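Local coordinates for protein 3-isopropylmalate dehydratase small subunit (Campylobacter jejuni, PDB 3Q3W) that catalyses, as the small subunit of isopropylmalate isomerase, the interconversion of 2-isopropylmalate and 3-isopropylmalate by way of 2-isopropylmaleate, at residues I22-I28 against F82-R88; F46-R50 against F63-K67; L76-F82 against I103-A109. One frame throughout, in Å; residues are numbered along the deposited sequence.

Overall arrangement
All three contacts lie within the aconitase C-terminal (swivel) domain of this single chain. Contact 2 (46-50 with 63-67) is nested along the sequence inside the loop closed by contact 1 (22-28 with 82-88), whereas contacts 1 and 3 alternate along the chain and share Phe82. Centres are about 12 Å apart for contacts 1 and 3, 15 Å for contacts 1 and 2, and 17 Å for contacts 2 and 3. Contact 3 pairs neighbouring strands of the mixed sheet, 73-78 and 102-105; the other two bring short helices and loops together beside it. Ile22, Phe46, Leu76 and Phe82 pack where the contacts meet, tying the loops to the sheet.

Contact 1: residues I22-I28 against F82-R88; sequences IDTDQII and FGSGSSR
Asp23 and Ser84 form a single backbone bridge, flanked by two bonds in which Gly83 N donates to Ile22 O (2.7 Å) and Thr24 N to Ser84 O (3.0 Å). Just beyond, the chain of 22-28 turns into the short helix 24-27, and Asp23 caps it: Gln26 N donates to Asp23 OD1, while Asp23 N reaches back to Gln26 OE1 from above its carbonyl plane, completing a capping box. Gly83 and Gly85 adopt backbone angles at which a side chain would press on the preceding carbonyl, so glycine suits both places.

Arg88 makes the largest single contribution. Its chain starts out extended and bends at chi3 (-70°), which lays the guanidinium beside the helix with Thr24 OG1 over one face. NH1 and NH2 both grip a single oxygen, Asp25 OD1, the NH1 bond being 3.0 Å long. This salt bridge is not coplanar: the two planes stand 76° apart, and both nitrogens reach OD1 from the same face of the carboxylate. NH1 also makes a weak bond to Ile28 O, at the point where the helix ends. Lys30 NZ lies close to Arg88 NH2, a like charge that Asp25 probably helps to offset.

Thr24 turns its methyl toward Gly83 O and Ser84 O. At the buried end, Phe82 lies against two branched aliphatic chains, with CE1 3.9 Å from Ile22 CG2 and CE2 4.0 Å from Ile27 CD1; Phe112 meets the same ring edge-to-face. A capping-box helix is thus joined to the glycine- and serine-rich loop that links strand 73-78 to helix 90-98, a strand-to-helix connection of the aconitase swivel domain.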
# COMPACT_ATOMS: atom_id res chain seq x y z
N ILE A 22 -6.80 -9.29 0.30
CA ILE A 22 -7.48 -7.99 0.39
C ILE A 22 -7.92 -7.67 -1.05
O ILE A 22 -7.11 -7.63 -1.97
CB ILE A 22 -6.62 -6.89 1.04
CG1 ILE A 22 -6.59 -7.08 2.55
CG2 ILE A 22 -7.17 -5.46 0.74
CD1 ILE A 22 -5.31 -6.61 3.23
N ASP A 23 -9.22 -7.54 -1.24
CA ASP A 23 -9.77 -7.36 -2.55
C ASP A 23 -10.16 -5.89 -2.86
O ASP A 23 -10.18 -5.03 -1.99
CB ASP A 23 -10.91 -8.35 -2.77
CG ASP A 23 -12.11 -8.07 -1.91
OD1 ASP A 23 -12.42 -6.89 -1.71
OD2 ASP A 23 -12.79 -9.04 -1.47
N THR A 24 -10.47 -5.65 -4.13
CA THR A 24 -10.64 -4.33 -4.66
C THR A 24 -11.82 -3.67 -3.97
O THR A 24 -11.79 -2.47 -3.74
CB THR A 24 -10.72 -4.34 -6.24
OG1 THR A 24 -11.65 -5.35 -6.67
CG2 THR A 24 -9.37 -4.65 -6.86
N ASP A 25 -12.83 -4.45 -3.58
CA ASP A 25 -13.94 -3.90 -2.79
C ASP A 25 -13.61 -3.51 -1.36
O ASP A 25 -14.25 -2.62 -0.79
CB ASP A 25 -15.11 -4.87 -2.70
CG ASP A 25 -15.80 -5.08 -4.00
OD1 ASP A 25 -16.41 -4.11 -4.52
OD2 ASP A 25 -15.73 -6.23 -4.50
N GLN A 26 -12.68 -4.21 -0.75
CA GLN A 26 -12.18 -3.81 0.55
C GLN A 26 -11.37 -2.55 0.40
O GLN A 26 -11.44 -1.69 1.25
CB GLN A 26 -11.36 -4.92 1.18
CG GLN A 26 -12.16 -6.18 1.42
CD GLN A 26 -11.35 -7.20 2.17
OE1 GLN A 26 -10.78 -8.12 1.60
NE2 GLN A 26 -11.26 -7.01 3.43
N ILE A 27 -10.57 -2.45 -0.64
CA ILE A 27 -9.77 -1.25 -0.88
C ILE A 27 -10.68 -0.02 -1.10
O ILE A 27 -10.49 1.01 -0.49
CB ILE A 27 -8.76 -1.43 -2.06
CG1 ILE A 27 -7.73 -2.52 -1.72
CG2 ILE A 27 -7.94 -0.12 -2.30
CD1 ILE A 27 -6.93 -3.05 -2.91
N ILE A 28 -11.69 -0.16 -1.95
CA ILE A 28 -12.61 0.94 -2.21
C ILE A 28 -13.88 0.38 -2.81
O ILE A 28 -13.85 -0.21 -3.90
CB ILE A 28 -12.00 2.06 -3.14
CG1 ILE A 28 -13.02 3.18 -3.39
CG2 ILE A 28 -11.37 1.47 -4.42
CD1 ILE A 28 -12.42 4.54 -3.82
N PHE A 82 -2.70 -9.53 -2.43
CA PHE A 82 -3.20 -8.21 -2.17
C PHE A 82 -3.70 -7.60 -3.47
O PHE A 82 -3.01 -7.61 -4.48
CB PHE A 82 -2.13 -7.32 -1.61
CG PHE A 82 -2.64 -5.97 -1.15
CD1 PHE A 82 -2.97 -5.74 0.17
CD2 PHE A 82 -2.78 -4.92 -2.05
CE1 PHE A 82 -3.43 -4.50 0.58
CE2 PHE A 82 -3.23 -3.69 -1.64
CZ PHE A 82 -3.59 -3.47 -0.34
N GLY A 83 -4.90 -7.05 -3.43
CA GLY A 83 -5.43 -6.39 -4.64
C GLY A 83 -6.23 -7.30 -5.52
O GLY A 83 -6.56 -6.92 -6.63
N SER A 84 -6.53 -8.49 -5.02
CA SER A 84 -7.41 -9.45 -5.71
C SER A 84 -8.66 -8.80 -6.31
O SER A 84 -9.37 -8.04 -5.65
CB SER A 84 -7.82 -10.59 -4.77
OG SER A 84 -8.66 -11.51 -5.43
N GLY A 85 -8.91 -9.14 -7.58
CA GLY A 85 -10.12 -8.76 -8.28
C GLY A 85 -9.88 -8.31 -9.70
O GLY A 85 -8.74 -8.33 -10.19
N SER A 86 -10.94 -7.93 -10.39
CA SER A 86 -10.81 -7.37 -11.72
C SER A 86 -10.31 -5.93 -11.68
O SER A 86 -10.28 -5.29 -10.62
CB SER A 86 -12.14 -7.48 -12.49
OG SER A 86 -13.20 -7.04 -11.69
N SER A 87 -9.89 -5.43 -12.85
CA SER A 87 -9.37 -4.07 -12.96
C SER A 87 -10.25 -3.12 -12.15
O SER A 87 -11.47 -3.17 -12.26
CB SER A 87 -9.29 -3.62 -14.42
OG SER A 87 -8.46 -2.47 -14.54
N ARG A 88 -9.62 -2.33 -11.29
CA ARG A 88 -10.27 -1.24 -10.58
C ARG A 88 -9.20 -0.19 -10.41
O ARG A 88 -8.41 -0.23 -9.46
CB ARG A 88 -10.82 -1.69 -9.22
CG ARG A 88 -11.73 -0.66 -8.62
CD ARG A 88 -12.53 -1.15 -7.49
NE ARG A 88 -13.58 -2.10 -7.89
CZ ARG A 88 -14.44 -2.62 -7.03
NH1 ARG A 88 -14.39 -2.27 -5.71
NH2 ARG A 88 -15.34 -3.49 -7.46
O HOH W 1 -12.34 -5.05 -9.00

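Contact 2: residues F46-R50 against F63-K67; sequences FHDLR and FNLNK
The Phe63 ring is covered on both faces, by Leu49 CB on one and by the backbone N of Leu65 on the other, while Phe46 CD2 lies in its plane at the edge. Leu49 CB makes a CH-pi contact, 4.0 Å from the ring centroid and 23° off the normal. Toward Phe46, Phe63 presents its edge in an offset edge-to-face pair, with centroids 5.6 Å apart and planes at 65°. Its foremost atom, CZ, comes within 3.5 Å of Phe46 CB. With CG anti to the backbone N (chi1 -170°) and beside the carbonyl carbon, the Phe63 ring lies between the following backbone at Leu65 N and Leu49 of the helix. Leu65 adds a methyl from another direction, CD1 lying 3.7 Å from Phe46 CD2.

Two short helical pieces, helix 47-50 and the 3-10 turn 64-66, are joined in this way across an irregular excursion that precedes strand 73-78. Leu17 of strand 9-17 touches both phenylalanines, so the aromatic pair also packs against the central sheet, and large apolar rings suit this buried side.

Polar groups gather at the other side of the contact. Asn66 ND2 donates to Arg50 O (2.9 Å) in the carbonyl plane, on a lone pair; the same nitrogen also binds Asn60 O. An amide, able to donate and accept at once, fits here: its OD1 takes a bond from a water 2.7 Å away, and that water accepts from Arg50 NE. Arg50 is extended from CG to NE, its aliphatic CG passing the amide at about a right angle before NH1 reaches the carbonyls of Gly42 and Leu45.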
# COMPACT_ATOMS: atom_id res chain seq x y z
N PHE A 46 -10.31 1.55 2.33
CA PHE A 46 -10.62 0.53 3.32
C PHE A 46 -11.93 0.76 4.07
O PHE A 46 -12.11 0.33 5.20
CB PHE A 46 -9.43 0.32 4.28
CG PHE A 46 -8.24 -0.29 3.63
CD1 PHE A 46 -8.34 -1.48 2.95
CD2 PHE A 46 -6.99 0.31 3.72
CE1 PHE A 46 -7.21 -2.08 2.32
CE2 PHE A 46 -5.88 -0.27 3.11
CZ PHE A 46 -6.00 -1.48 2.43
N HIS A 47 -12.89 1.36 3.37
CA HIS A 47 -14.14 1.81 3.98
C HIS A 47 -14.81 0.83 4.93
O HIS A 47 -15.16 1.19 6.06
CB HIS A 47 -15.11 2.16 2.86
CG HIS A 47 -16.46 2.55 3.32
ND1 HIS A 47 -17.45 1.64 3.60
CD2 HIS A 47 -16.99 3.77 3.57
CE1 HIS A 47 -18.56 2.28 3.95
NE2 HIS A 47 -18.31 3.58 3.92
N ASP A 48 -14.98 -0.41 4.48
CA ASP A 48 -15.76 -1.40 5.21
C ASP A 48 -15.00 -1.94 6.42
O ASP A 48 -15.60 -2.32 7.43
CB ASP A 48 -16.15 -2.55 4.30
CG ASP A 48 -16.95 -2.09 3.09
OD1 ASP A 48 -17.63 -1.04 3.15
OD2 ASP A 48 -16.86 -2.78 2.06
N LEU A 49 -13.68 -1.92 6.33
CA LEU A 49 -12.82 -2.20 7.50
C LEU A 49 -12.63 -0.97 8.45
O LEU A 49 -12.32 -1.13 9.66
CB LEU A 49 -11.45 -2.68 7.00
CG LEU A 49 -11.51 -3.88 6.05
CD1 LEU A 49 -10.20 -4.00 5.23
CD2 LEU A 49 -11.78 -5.17 6.80
N ARG A 50 -12.79 0.24 7.91
CA ARG A 50 -12.30 1.47 8.58
C ARG A 50 -13.34 2.20 9.37
O ARG A 50 -13.03 2.78 10.37
CB ARG A 50 -11.62 2.37 7.55
CG ARG A 50 -11.24 3.81 7.90
CD ARG A 50 -10.69 4.43 6.63
NE ARG A 50 -10.25 5.80 6.80
CZ ARG A 50 -9.79 6.57 5.82
NH1 ARG A 50 -9.72 6.10 4.57
NH2 ARG A 50 -9.38 7.81 6.10
N PHE A 63 -9.20 -1.48 13.41
CA PHE A 63 -8.47 -1.38 12.16
C PHE A 63 -7.18 -0.60 12.41
O PHE A 63 -7.19 0.55 12.88
CB PHE A 63 -9.35 -0.67 11.11
CG PHE A 63 -8.80 -0.71 9.75
CD1 PHE A 63 -8.43 -1.91 9.17
CD2 PHE A 63 -8.65 0.46 9.01
CE1 PHE A 63 -7.93 -1.93 7.89
CE2 PHE A 63 -8.16 0.42 7.72
CZ PHE A 63 -7.77 -0.75 7.19
N ASN A 64 -6.07 -1.21 12.12
CA ASN A 64 -4.79 -0.62 12.51
C ASN A 64 -4.55 0.80 11.99
O ASN A 64 -3.99 1.65 12.72
CB ASN A 64 -3.63 -1.55 12.11
CG ASN A 64 -3.33 -2.63 13.16
OD1 ASN A 64 -3.67 -2.48 14.33
ND2 ASN A 64 -2.68 -3.71 12.73
N LEU A 65 -4.98 1.10 10.76
CA LEU A 65 -4.75 2.44 10.19
C LEU A 65 -5.42 3.54 10.95
O LEU A 65 -5.05 4.69 10.77
CB LEU A 65 -5.15 2.57 8.70
CG LEU A 65 -4.21 1.98 7.67
CD1 LEU A 65 -4.89 1.88 6.26
CD2 LEU A 65 -2.86 2.69 7.61
N ASN A 66 -6.38 3.20 11.80
CA ASN A 66 -7.07 4.17 12.64
C ASN A 66 -6.35 4.52 13.97
O ASN A 66 -6.67 5.53 14.62
CB ASN A 66 -8.53 3.68 12.93
CG ASN A 66 -9.46 3.80 11.70
OD1 ASN A 66 -9.20 4.59 10.80
ND2 ASN A 66 -10.48 2.97 11.63
N LYS A 67 -5.39 3.69 14.37
CA LYS A 67 -4.70 3.87 15.66
C LYS A 67 -3.64 4.97 15.64
O LYS A 67 -2.93 5.21 14.62
CB LYS A 67 -4.11 2.51 16.11
CG LYS A 67 -5.13 1.42 16.33
CD LYS A 67 -4.52 0.15 16.84
CE LYS A 67 -5.53 -1.01 16.93
NZ LYS A 67 -6.41 -0.94 18.13
O HOH W 2 -9.10 7.05 9.61

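Contact 3: residues L76-F82 against I103-A109; sequences LVSFENF and IIAPSFA
Strands 73-78 and 102-105 are the two parallel strands of a beta-alpha-beta unit whose connecting helix is 90-98, and this contact covers their C-terminal ends and the loops that follow. The short strand axes run 19° from parallel. Ile104 sits between two residues of the partner strand, its N donating to Leu76 O (2.8 Å, 174° at the hydrogen) and its O accepting from Ser78 N (2.9 Å). Val77 and Ile104 put branched chains on one side of the sheet, Leu76 and Ile103 on the other, the residue types expected for a sheet covered on both sides.

Beyond the strands, Pro106 CD packs 3.3 Å from Phe79 C. Ser107 then serves the partner backbone twice: OG accepts from Asn81 N (3.0 Å), and its carbonyl O accepts a weak bond from Phe82 N. The hydroxyl reaches Asn81 because it sits between its own backbone N and carbonyl carbon (chi1 58°), folded back over the main chain. A separate single bridge, shifted by one residue in register, joins Phe82 and Phe108, and Ala109 N donates to Phe82 O from above the carbonyl plane; Ala109 is also the N-cap of helix 110-118.

On the face of Leu76 and Ile103, the Phe82 ring crosses Ile103 at about a right angle, with CE2 3.6 Å from Ile103 CD1, while its CB rests against Phe108 CD1 (3.9 Å). Ser78 O is buried without a polar partner, whereas Ser78 OG bonds to Leu17 O. Glu80 forms a salt bridge with Lys128, whose charge also faces the Phe79 ring. Helix 128-140 covers Val77 and Pro106. Strand 9-17 continues the sheet beside 73-78, its Cys15 and Leu17 bonding to Val77, and strand 122-125 continues it beyond 102-105, touching Ile104 and Phe108.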
# COMPACT_ATOMS: atom_id res chain seq x y z
N LEU A 76 2.28 -0.03 3.69
CA LEU A 76 1.42 -1.10 4.19
C LEU A 76 2.15 -2.41 4.11
O LEU A 76 2.94 -2.61 3.19
CB LEU A 76 0.11 -1.19 3.41
CG LEU A 76 -0.85 0.02 3.43
CD1 LEU A 76 -2.12 -0.29 2.60
CD2 LEU A 76 -1.21 0.47 4.83
N VAL A 77 1.93 -3.27 5.09
CA VAL A 77 2.45 -4.62 5.05
C VAL A 77 1.26 -5.55 5.19
O VAL A 77 0.57 -5.55 6.22
CB VAL A 77 3.44 -4.84 6.18
CG1 VAL A 77 4.13 -6.22 6.01
CG2 VAL A 77 4.45 -3.74 6.16
N SER A 78 1.01 -6.34 4.15
CA SER A 78 -0.13 -7.25 4.12
C SER A 78 0.26 -8.67 3.71
O SER A 78 1.42 -8.99 3.53
CB SER A 78 -1.17 -6.73 3.16
OG SER A 78 -2.46 -7.20 3.52
N PHE A 79 -0.74 -9.53 3.61
CA PHE A 79 -0.47 -10.91 3.31
C PHE A 79 -0.77 -11.11 1.83
O PHE A 79 -0.85 -10.13 1.07
CB PHE A 79 -1.30 -11.82 4.20
CG PHE A 79 -0.94 -11.76 5.68
CD1 PHE A 79 0.32 -11.40 6.11
CD2 PHE A 79 -1.88 -12.18 6.63
CE1 PHE A 79 0.63 -11.41 7.44
CE2 PHE A 79 -1.58 -12.21 7.97
CZ PHE A 79 -0.33 -11.82 8.38
N GLU A 80 -0.89 -12.37 1.41
CA GLU A 80 -0.86 -12.71 -0.00
C GLU A 80 -2.05 -12.25 -0.79
O GLU A 80 -3.12 -12.05 -0.24
CB GLU A 80 -0.68 -14.22 -0.22
CG GLU A 80 -1.62 -15.15 0.60
CD GLU A 80 -0.96 -15.68 1.89
OE1 GLU A 80 -0.50 -14.86 2.72
OE2 GLU A 80 -0.92 -16.92 2.07
N ASN A 81 -1.83 -12.15 -2.10
CA ASN A 81 -2.86 -11.84 -3.08
C ASN A 81 -3.52 -10.51 -2.77
O ASN A 81 -4.74 -10.35 -2.87
CB ASN A 81 -3.87 -12.99 -3.24
CG ASN A 81 -4.75 -12.85 -4.47
OD1 ASN A 81 -4.32 -12.32 -5.50
ND2 ASN A 81 -5.99 -13.30 -4.37
N PHE A 82 -2.70 -9.53 -2.43
CA PHE A 82 -3.20 -8.21 -2.17
C PHE A 82 -3.70 -7.60 -3.47
O PHE A 82 -3.01 -7.61 -4.48
CB PHE A 82 -2.13 -7.32 -1.61
CG PHE A 82 -2.64 -5.97 -1.15
CD1 PHE A 82 -2.97 -5.74 0.17
CD2 PHE A 82 -2.78 -4.92 -2.05
CE1 PHE A 82 -3.43 -4.50 0.58
CE2 PHE A 82 -3.23 -3.69 -1.64
CZ PHE A 82 -3.59 -3.47 -0.34
N ILE A 103 3.53 -0.89 -0.86
CA ILE A 103 2.95 -2.02 -0.16
C ILE A 103 3.93 -3.19 -0.20
O ILE A 103 4.47 -3.51 -1.25
CB ILE A 103 1.64 -2.44 -0.78
CG1 ILE A 103 0.65 -1.26 -0.79
CG2 ILE A 103 1.08 -3.65 -0.05
CD1 ILE A 103 -0.43 -1.44 -1.81
N ILE A 104 4.17 -3.82 0.95
CA ILE A 104 4.99 -5.00 1.08
C ILE A 104 4.03 -6.16 1.31
O ILE A 104 3.18 -6.11 2.22
CB ILE A 104 5.97 -4.83 2.27
CG1 ILE A 104 6.92 -3.66 1.98
CG2 ILE A 104 6.77 -6.12 2.54
CD1 ILE A 104 7.70 -3.21 3.14
N ALA A 105 4.10 -7.19 0.48
CA ALA A 105 3.26 -8.38 0.65
C ALA A 105 4.01 -9.55 0.02
O ALA A 105 4.98 -9.31 -0.69
CB ALA A 105 1.91 -8.21 -0.04
N PRO A 106 3.57 -10.79 0.24
CA PRO A 106 4.21 -11.93 -0.41
C PRO A 106 3.87 -12.03 -1.92
O PRO A 106 4.66 -12.55 -2.70
CB PRO A 106 3.65 -13.15 0.34
CG PRO A 106 2.84 -12.60 1.48
CD PRO A 106 2.45 -11.22 1.09
N SER A 107 2.69 -11.54 -2.30
CA SER A 107 2.24 -11.52 -3.66
C SER A 107 1.13 -10.46 -3.86
O SER A 107 0.56 -9.96 -2.90
CB SER A 107 1.73 -12.89 -4.06
OG SER A 107 0.68 -13.28 -3.21
N PHE A 108 0.87 -10.13 -5.13
CA PHE A 108 -0.13 -9.15 -5.52
C PHE A 108 -0.88 -9.72 -6.69
O PHE A 108 -0.29 -10.38 -7.56
CB PHE A 108 0.53 -7.85 -5.99
CG PHE A 108 1.22 -7.11 -4.93
CD1 PHE A 108 0.54 -6.14 -4.19
CD2 PHE A 108 2.56 -7.36 -4.65
CE1 PHE A 108 1.17 -5.46 -3.21
CE2 PHE A 108 3.18 -6.68 -3.64
CZ PHE A 108 2.49 -5.72 -2.92
N ALA A 109 -2.18 -9.46 -6.73
CA ALA A 109 -2.98 -9.79 -7.86
C ALA A 109 -2.37 -9.09 -9.07
O ALA A 109 -2.06 -7.91 -9.02
CB ALA A 109 -4.41 -9.38 -7.65